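Local coordinates for protein homoserine kinase (Listeria monocytogenes, PDB 3HUL) that probably phosphorylates L-homoserine with ATP to give O-phospho-L-homoserine, the fourth of five steps from L-aspartate to L-threonine, at residues A[5-10]-A[89-94]; A[25-30]-A[77-82]; A[59-64]-A[95-100]. All coordinates share one frame; numbering follows the deposited sequence.

Contact 1 (A[5-10]-A[89-94]); sequences IRVPAT and SSAAVV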
loop_
_atom_site.group_PDB
_atom_site.type_symbol
_atom_site.label_atom_id
_atom_site.label_comp_id
_atom_site.label_asym_id
_atom_site.label_seq_id
_atom_site.Cartn_x
_atom_site.Cartn_y
_atom_site.Cartn_z
ATOM N N ILE A 5 7.725 24.087 -20.619
ATOM C CA ILE A 5 7.342 22.686 -20.584
ATOM C C ILE A 5 8.570 21.976 -20.095
ATOM O O ILE A 5 9.638 22.166 -20.642
ATOM C CB ILE A 5 6.980 22.149 -21.986
ATOM C CG1 ILE A 5 5.784 22.896 -22.565
ATOM C CG2 ILE A 5 6.740 20.620 -21.955
ATOM C CD1 ILE A 5 5.500 22.524 -23.977
ATOM N N ARG A 6 8.413 21.176 -19.042
ATOM C CA ARG A 6 9.508 20.381 -18.491
ATOM C C ARG A 6 9.094 18.912 -18.431
ATOM O O ARG A 6 7.979 18.608 -18.031
ATOM C CB ARG A 6 9.868 20.864 -17.094
ATOM C CG ARG A 6 11.186 20.306 -16.605
ATOM C CD ARG A 6 11.174 20.008 -15.123
ATOM N NE ARG A 6 11.115 21.235 -14.342
ATOM C CZ ARG A 6 12.129 22.087 -14.198
ATOM N NH1 ARG A 6 13.304 21.843 -14.775
ATOM N NH2 ARG A 6 11.963 23.195 -13.478
ATOM N N VAL A 7 9.989 18.015 -18.857
ATOM C CA VAL A 7 9.709 16.574 -18.922
ATOM C C VAL A 7 10.921 15.845 -18.390
ATOM O O VAL A 7 12.040 16.152 -18.809
ATOM C CB VAL A 7 9.460 16.081 -20.371
ATOM C CG1 VAL A 7 9.076 14.601 -20.379
ATOM C CG2 VAL A 7 8.378 16.948 -21.093
ATOM N N PRO A 8 10.709 14.874 -17.465
ATOM C CA PRO A 8 11.829 14.167 -16.879
ATOM C C PRO A 8 12.362 12.955 -17.679
ATOM O O PRO A 8 11.640 12.351 -18.488
ATOM C CB PRO A 8 11.271 13.695 -15.533
ATOM C CG PRO A 8 9.836 13.445 -15.780
ATOM C CD PRO A 8 9.424 14.459 -16.862
ATOM N N ALA A 9 13.636 12.636 -17.432
ATOM C CA ALA A 9 14.262 11.412 -17.859
ATOM C C ALA A 9 13.587 10.227 -17.179
ATOM O O ALA A 9 12.960 10.379 -16.121
ATOM C CB ALA A 9 15.725 11.445 -17.491
ATOM N N THR A 10 13.719 9.054 -17.784
ATOM C CA THR A 10 13.113 7.820 -17.279
ATOM C C THR A 10 14.019 6.656 -17.591
ATOM O O THR A 10 14.714 6.645 -18.617
ATOM C CB THR A 10 11.745 7.510 -17.972
ATOM O OG1 THR A 10 11.923 7.599 -19.385
ATOM C CG2 THR A 10 10.655 8.484 -17.549
ATOM N N SER A 89 14.787 10.232 -25.945
ATOM C CA SER A 89 13.832 10.141 -27.025
ATOM C C SER A 89 12.397 10.274 -26.495
ATOM O O SER A 89 11.556 11.009 -27.055
ATOM C CB SER A 89 14.039 8.822 -27.753
ATOM O OG SER A 89 12.917 8.530 -28.570
ATOM N N SER A 90 12.107 9.581 -25.404
ATOM C CA SER A 90 10.726 9.540 -24.928
ATOM C C SER A 90 10.332 10.876 -24.297
ATOM O O SER A 90 9.179 11.273 -24.373
ATOM C CB SER A 90 10.510 8.366 -23.960
ATOM O OG SER A 90 10.318 8.820 -22.611
ATOM N N ALA A 91 11.289 11.565 -23.684
ATOM C CA ALA A 91 11.020 12.899 -23.137
ATOM C C ALA A 91 10.654 13.913 -24.245
ATOM O O ALA A 91 9.759 14.776 -24.037
ATOM C CB ALA A 91 12.191 13.414 -22.307
ATOM N N ALA A 92 11.307 13.776 -25.411
ATOM C CA ALA A 92 11.047 14.661 -26.549
ATOM C C ALA A 92 9.645 14.430 -27.106
ATOM O O ALA A 92 8.916 15.397 -27.379
ATOM C CB ALA A 92 12.166 14.537 -27.655
ATOM N N VAL A 93 9.242 13.166 -27.228
ATOM C CA VAL A 93 7.899 12.823 -27.677
ATOM C C VAL A 93 6.831 13.393 -26.712
ATOM O O VAL A 93 5.897 14.076 -27.127
ATOM C CB VAL A 93 7.718 11.292 -27.815
ATOM C CG1 VAL A 93 6.231 10.947 -27.979
ATOM C CG2 VAL A 93 8.578 10.716 -28.988
ATOM N N VAL A 94 7.000 13.132 -25.423
ATOM C CA VAL A 94 6.114 13.715 -24.409
ATOM C C VAL A 94 6.091 15.253 -24.473
ATOM O O VAL A 94 5.044 15.853 -24.365
ATOM C CB VAL A 94 6.493 13.201 -22.992
ATOM C CG1 VAL A 94 5.723 13.970 -21.876
ATOM C CG2 VAL A 94 6.280 11.697 -22.926
HETATM O O HOH W 1 11.728 10.219 -20.426
#
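Two backbone carbonyl groups are the flat elements where Val-7 and Pro-8 meet Ala-91; no aromatic ring takes part. Around Ala-91 O gather CB, CG1 and CG2 of Val-7, with CG1 nearest at 3.7 Å. Pro-8 O has the methyl CB of Ala-91 at 4.0 Å. A water lodged between strand and helix donates a hydrogen bond of 2.9 Å to Pro-8 O. That water in turn accepts from Thr-10 OG1 (2.8 Å) and Ser-90 OG (3.0 Å), bridging strand and helix where the two hydroxyls are too far apart to bond directly. Apolar contacts lie beside this bridge: with CG1 of Val-7 anti to the backbone N (chi1 -176°), this branch lies 3.7 Å from Val-94 CG1 and 3.9 Å from Ala-91 CB. The axes of segments 5-10 and 89-94 approach to 7.9 Å, their directions 154° apart. Thr-10 OG1 is also hydrogen-bonded to Asn-126 ND2. The contact lays the start of helix 88-103, which carries part of the predicted ATP site, on strand 3-12, with strand 27-36 beside that strand and helix 127-132 against Thr-10, Ser-90 and Val-94.

Contact 2 (A[25-30]-A[77-82]); sequences LTLYLT and TCDIPP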
loop_
_atom_site.group_PDB
_atom_site.type_symbol
_atom_site.label_atom_id
_atom_site.label_comp_id
_atom_site.label_asym_id
_atom_site.label_seq_id
_atom_site.Cartn_x
_atom_site.Cartn_y
_atom_site.Cartn_z
ATOM N N LEU A 25 13.226 10.142 -13.459
ATOM C CA LEU A 25 14.488 10.537 -12.811
ATOM C C LEU A 25 14.735 12.051 -12.898
ATOM O O LEU A 25 14.166 12.720 -13.758
ATOM C CB LEU A 25 15.660 9.794 -13.460
ATOM C CG LEU A 25 15.638 8.272 -13.390
ATOM C CD1 LEU A 25 16.876 7.738 -14.102
ATOM C CD2 LEU A 25 15.617 7.843 -11.927
ATOM N N THR A 26 15.578 12.577 -12.004
ATOM C CA THR A 26 15.820 14.020 -11.911
ATOM C C THR A 26 16.823 14.527 -12.971
ATOM O O THR A 26 17.870 15.069 -12.631
ATOM C CB THR A 26 16.290 14.421 -10.475
ATOM O OG1 THR A 26 17.344 13.557 -10.078
ATOM C CG2 THR A 26 15.132 14.303 -9.432
ATOM N N LEU A 27 16.524 14.293 -14.250
ATOM C CA LEU A 27 17.197 14.985 -15.353
ATOM C C LEU A 27 16.056 15.441 -16.233
ATOM O O LEU A 27 15.015 14.776 -16.259
ATOM C CB LEU A 27 18.136 14.068 -16.128
ATOM C CG LEU A 27 19.435 13.607 -15.475
ATOM C CD1 LEU A 27 20.073 12.534 -16.372
ATOM C CD2 LEU A 27 20.437 14.778 -15.195
ATOM N N TYR A 28 16.229 16.571 -16.906
ATOM C CA TYR A 28 15.100 17.248 -17.560
ATOM C C TYR A 28 15.339 17.718 -18.972
ATOM O O TYR A 28 16.446 18.092 -19.339
ATOM C CB TYR A 28 14.578 18.422 -16.723
ATOM C CG TYR A 28 14.339 18.039 -15.287
ATOM C CD1 TYR A 28 13.194 17.323 -14.918
ATOM C CD2 TYR A 28 15.277 18.350 -14.307
ATOM C CE1 TYR A 28 12.981 16.959 -13.619
ATOM C CE2 TYR A 28 15.079 17.985 -13.002
ATOM C CZ TYR A 28 13.922 17.288 -12.664
ATOM O OH TYR A 28 13.714 16.917 -11.367
ATOM N N LEU A 29 14.270 17.642 -19.748
ATOM C CA LEU A 29 14.140 18.304 -21.014
ATOM C C LEU A 29 13.234 19.460 -20.687
ATOM O O LEU A 29 12.112 19.256 -20.193
ATOM C CB LEU A 29 13.535 17.358 -22.059
ATOM C CG LEU A 29 13.060 17.807 -23.459
ATOM C CD1 LEU A 29 13.549 19.163 -23.873
ATOM C CD2 LEU A 29 13.420 16.778 -24.518
ATOM N N THR A 30 13.758 20.670 -20.894
ATOM C CA THR A 30 13.027 21.909 -20.659
ATOM C C THR A 30 12.841 22.736 -21.948
ATOM O O THR A 30 13.821 23.145 -22.589
ATOM C CB THR A 30 13.718 22.797 -19.591
ATOM O OG1 THR A 30 13.954 22.029 -18.398
ATOM C CG2 THR A 30 12.829 23.995 -19.247
ATOM N N THR A 77 16.522 23.429 -23.123
ATOM C CA THR A 77 17.582 22.968 -22.223
ATOM C C THR A 77 17.314 21.476 -22.018
ATOM O O THR A 77 16.166 21.064 -21.829
ATOM C CB THR A 77 17.534 23.713 -20.858
ATOM O OG1 THR A 77 17.937 25.071 -21.042
ATOM C CG2 THR A 77 18.459 23.086 -19.836
ATOM N N CYS A 78 18.359 20.665 -22.086
ATOM C CA CYS A 78 18.208 19.233 -21.889
ATOM C C CYS A 78 19.493 18.635 -21.387
ATOM O O CYS A 78 20.495 18.617 -22.104
ATOM C CB CYS A 78 17.765 18.530 -23.172
ATOM S SG CYS A 78 17.261 16.789 -22.906
ATOM N N ASP A 79 19.460 18.155 -20.145
ATOM C CA ASP A 79 20.600 17.453 -19.565
ATOM C C ASP A 79 20.378 15.936 -19.485
ATOM O O ASP A 79 21.092 15.231 -18.782
ATOM C CB ASP A 79 21.063 18.099 -18.238
ATOM C CG ASP A 79 20.065 17.933 -17.082
ATOM O OD1 ASP A 79 18.838 17.780 -17.305
ATOM O OD2 ASP A 79 20.529 17.980 -15.919
ATOM N N ILE A 80 19.381 15.458 -20.226
ATOM C CA ILE A 80 19.220 14.034 -20.523
ATOM C C ILE A 80 20.030 13.736 -21.794
ATOM O O ILE A 80 19.603 14.102 -22.883
ATOM C CB ILE A 80 17.723 13.634 -20.815
ATOM C CG1 ILE A 80 16.741 14.170 -19.757
ATOM C CG2 ILE A 80 17.567 12.099 -20.966
ATOM C CD1 ILE A 80 15.278 14.113 -20.234
ATOM N N PRO A 81 21.187 13.062 -21.667
ATOM C CA PRO A 81 21.977 12.765 -22.862
ATOM C C PRO A 81 21.204 11.895 -23.848
ATOM O O PRO A 81 20.553 10.914 -23.425
ATOM C CB PRO A 81 23.182 11.999 -22.307
ATOM C CG PRO A 81 23.250 12.385 -20.869
ATOM C CD PRO A 81 21.819 12.522 -20.455
ATOM N N PRO A 82 21.252 12.260 -25.148
ATOM C CA PRO A 82 20.560 11.535 -26.196
ATOM C C PRO A 82 21.113 10.137 -26.334
ATOM O O PRO A 82 22.324 9.915 -26.121
ATOM C CB PRO A 82 20.879 12.330 -27.464
ATOM C CG PRO A 82 21.383 13.639 -27.004
ATOM C CD PRO A 82 22.033 13.391 -25.689
#
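An antiparallel strand pair, Leu-29 with Cys-78 and Thr-30 with Thr-77, gives way here to the loop that leads into the glycine-rich ATP-binding segment of GHMP kinases, predicted to begin at Pro-81. Thr-30 and Thr-77 form the hydrogen-bonded pair: Thr-30 N donates to Thr-77 O at 2.6 Å, and Thr-77 N to Thr-30 O at 2.8 Å. At the non-hydrogen-bonded pair, Cys-78 CA gives a CA-H...O contact of 3.3 Å to Tyr-28 O, which also accepts from Asp-79 N (3.1 Å). Asp-79 then answers with its side chain: Tyr-28 N meets carboxylate oxygen OD1 at 2.9 Å, almost straight (173°) and nearly in line with the C-O bond. A chi1 of 69°, with CG held between the backbone N and the carbonyl carbon, folds the carboxylate back to the strand. Its other oxygen, OD2, is only 3.3 Å from Leu-27 CD2. On the face of Leu-29 and Cys-78, Leu-29 CB lies 3.9 Å from Cys-78 SG. In the loop, Ile-80 lies along the strand backbone, its CG1 against Leu-27 CB (3.9 Å) and its CD1 near Leu-29 N. Leu-29 and Ile-80 also reach Ala-92 and Ala-91 of helix 88-103, whereas the Tyr-28 hydroxyl bonds to Glu-282. Chemically, Asp-79 OD1 appears to take the place of the carbonyl that a continuing strand would offer Tyr-28 N, and Pro-81 and Pro-82, lacking N-H groups, suit a chain leaving the sheet.

Contact 3 (A[59-64]-A[95-100]); sequences IETALN and AGIELA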
loop_
_atom_site.group_PDB
_atom_site.type_symbol
_atom_site.label_atom_id
_atom_site.label_comp_id
_atom_site.label_asym_id
_atom_site.label_seq_id
_atom_site.Cartn_x
_atom_site.Cartn_y
_atom_site.Cartn_z
ATOM N N ILE A 59 8.790 18.754 -32.478
ATOM C CA ILE A 59 7.928 19.452 -33.445
ATOM C C ILE A 59 7.116 18.500 -34.333
ATOM O O ILE A 59 5.898 18.696 -34.501
ATOM C CB ILE A 59 8.742 20.512 -34.261
ATOM C CG1 ILE A 59 9.439 21.480 -33.292
ATOM C CG2 ILE A 59 7.816 21.294 -35.214
ATOM C CD1 ILE A 59 10.615 22.258 -33.878
ATOM N N GLU A 60 7.750 17.452 -34.875
ATOM C CA GLU A 60 7.014 16.445 -35.678
ATOM C C GLU A 60 5.922 15.804 -34.851
ATOM O O GLU A 60 4.813 15.528 -35.361
ATOM C CB GLU A 60 7.923 15.312 -36.212
ATOM C CG GLU A 60 9.169 15.740 -37.002
ATOM C CD GLU A 60 9.780 14.592 -37.826
ATOM O OE1 GLU A 60 10.228 13.585 -37.228
ATOM O OE2 GLU A 60 9.811 14.703 -39.078
ATOM N N THR A 61 6.230 15.530 -33.574
ATOM C CA THR A 61 5.229 14.938 -32.694
ATOM C C THR A 61 4.109 15.961 -32.538
ATOM O O THR A 61 2.941 15.631 -32.690
ATOM C CB THR A 61 5.778 14.559 -31.270
ATOM O OG1 THR A 61 6.920 13.700 -31.362
ATOM C CG2 THR A 61 4.696 13.902 -30.456
ATOM N N ALA A 62 4.468 17.192 -32.209
ATOM C CA ALA A 62 3.455 18.244 -32.041
ATOM C C ALA A 62 2.561 18.360 -33.293
ATOM O O ALA A 62 1.325 18.257 -33.192
ATOM C CB ALA A 62 4.109 19.583 -31.700
ATOM N N LEU A 63 3.181 18.485 -34.472
ATOM C CA LEU A 63 2.402 18.614 -35.735
ATOM C C LEU A 63 1.557 17.403 -36.054
ATOM O O LEU A 63 0.529 17.515 -36.726
ATOM C CB LEU A 63 3.294 18.979 -36.926
ATOM C CG LEU A 63 3.998 20.328 -36.753
ATOM C CD1 LEU A 63 5.145 20.482 -37.733
ATOM C CD2 LEU A 63 2.971 21.502 -36.867
ATOM N N ASN A 64 1.954 16.247 -35.535
ATOM C CA ASN A 64 1.177 15.030 -35.742
ATOM C C ASN A 64 -0.121 15.034 -34.967
ATOM O O ASN A 64 -1.092 14.406 -35.392
ATOM C CB ASN A 64 2.009 13.775 -35.412
ATOM C CG ASN A 64 2.964 13.358 -36.552
ATOM O OD1 ASN A 64 3.471 12.236 -36.547
ATOM N ND2 ASN A 64 3.209 14.255 -37.523
ATOM N N ALA A 95 7.242 15.874 -24.653
ATOM C CA ALA A 95 7.315 17.330 -24.790
ATOM C C ALA A 95 6.522 17.864 -26.001
ATOM O O ALA A 95 5.862 18.907 -25.904
ATOM C CB ALA A 95 8.759 17.771 -24.859
ATOM N N GLY A 96 6.570 17.138 -27.121
ATOM C CA GLY A 96 5.806 17.490 -28.309
ATOM C C GLY A 96 4.325 17.355 -28.091
ATOM O O GLY A 96 3.535 18.169 -28.568
ATOM N N ILE A 97 3.937 16.320 -27.361
ATOM C CA ILE A 97 2.549 16.163 -26.979
ATOM C C ILE A 97 2.074 17.353 -26.125
ATOM O O ILE A 97 0.983 17.890 -26.349
ATOM C CB ILE A 97 2.345 14.843 -26.263
ATOM C CG1 ILE A 97 2.562 13.692 -27.254
ATOM C CG2 ILE A 97 0.954 14.750 -25.644
ATOM C CD1 ILE A 97 2.758 12.314 -26.564
ATOM N N GLU A 98 2.903 17.776 -25.173
ATOM C CA GLU A 98 2.532 18.883 -24.278
ATOM C C GLU A 98 2.458 20.191 -25.067
ATOM O O GLU A 98 1.576 21.017 -24.832
ATOM C CB GLU A 98 3.547 19.025 -23.148
ATOM C CG GLU A 98 3.536 17.853 -22.181
ATOM C CD GLU A 98 2.443 17.972 -21.144
ATOM O OE1 GLU A 98 1.288 18.302 -21.475
ATOM O OE2 GLU A 98 2.745 17.737 -19.967
ATOM N N LEU A 99 3.395 20.371 -25.999
ATOM C CA LEU A 99 3.356 21.532 -26.895
ATOM C C LEU A 99 2.021 21.633 -27.656
ATOM O O LEU A 99 1.339 22.654 -27.588
ATOM C CB LEU A 99 4.546 21.507 -27.857
ATOM C CG LEU A 99 4.824 22.741 -28.708
ATOM C CD1 LEU A 99 5.362 23.891 -27.871
ATOM C CD2 LEU A 99 5.823 22.358 -29.799
ATOM N N ALA A 100 1.633 20.557 -28.330
ATOM C CA ALA A 100 0.429 20.555 -29.134
ATOM C C ALA A 100 -0.802 20.735 -28.262
ATOM O O ALA A 100 -1.750 21.472 -28.618
ATOM C CB ALA A 100 0.321 19.255 -29.919
#
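Backbone-to-backbone closeness comes first: Ala-62 and Gly-96 bring their CA atoms to 4.5 Å, and the axes of segments 59-64 and 95-100, crossing at -44°, approach to 7.4 Å. Gly-96 has no side chain, so helix 57-65 can settle directly on its main chain, with Thr-61 CB 4.2 Å from Gly-96 CA. The polar share is small. Ala-62 CA points a C-H at Gly-96 O over 3.5 Å, a bent contact with 125° at the hydrogen. Thr-61 OG1 turns back into its own helix and bonds to Val-57 O. Gly-96 and Ala-100, four residues apart, form a GxxxA pattern, a small-residue surface that here lets two helices of the GHMP kinase N-terminal domain cross with their backbones close together. Packing contacts flank this crossing. Ala-62 CB, its methyl, touches Leu-99 CD2 at 3.8 Å and stands 4.2 Å from Ala-100 CB, while Ala-62 O lies 3.6 Å from Ala-100 CB. Leu-99 reaches Ala-62 with CG anti to the backbone N (chi1 -170°). Thr-61 presents its methyl rather than its hydroxyl: CG2, anti to the backbone N, meets Ile-97 CG1 at 3.9 Å, the two side chains crossing at a slant. Beyond the pair of helices, Ile-97 packs on Ile-116 and Ala-117 of helix 110-121, while Leu-99 touches Trp-40 and reaches Ile-33 of strand 27-36.

Contacts 1 and 2 meet through neighbouring strands, where Ala-9 O and Leu-25 N (2.7 Å) and Val-7 N and Leu-29 O (2.8 Å) probably hydrogen-bond; their centres are about 8 Å apart. Contacts 1 and 3 use successive parts of helix 88-103, with Ile-5 CD1 3.6 Å from Leu-99 N and centres about 11 Å apart. Contacts 2 and 3 do not touch: their centres are about 17 Å apart and their nearest atoms about 5 Å. The predicted ATP-binding segment, Pro-81 to Ala-91, starts in contact 2 and ends in contact 1. A sulfate, probably from the crystallisation liquor, lies about 5 Å from the Ile-80 side chain, while the side chain of Thr-61 in contact 3 is about 8 Å from that of Ser-89.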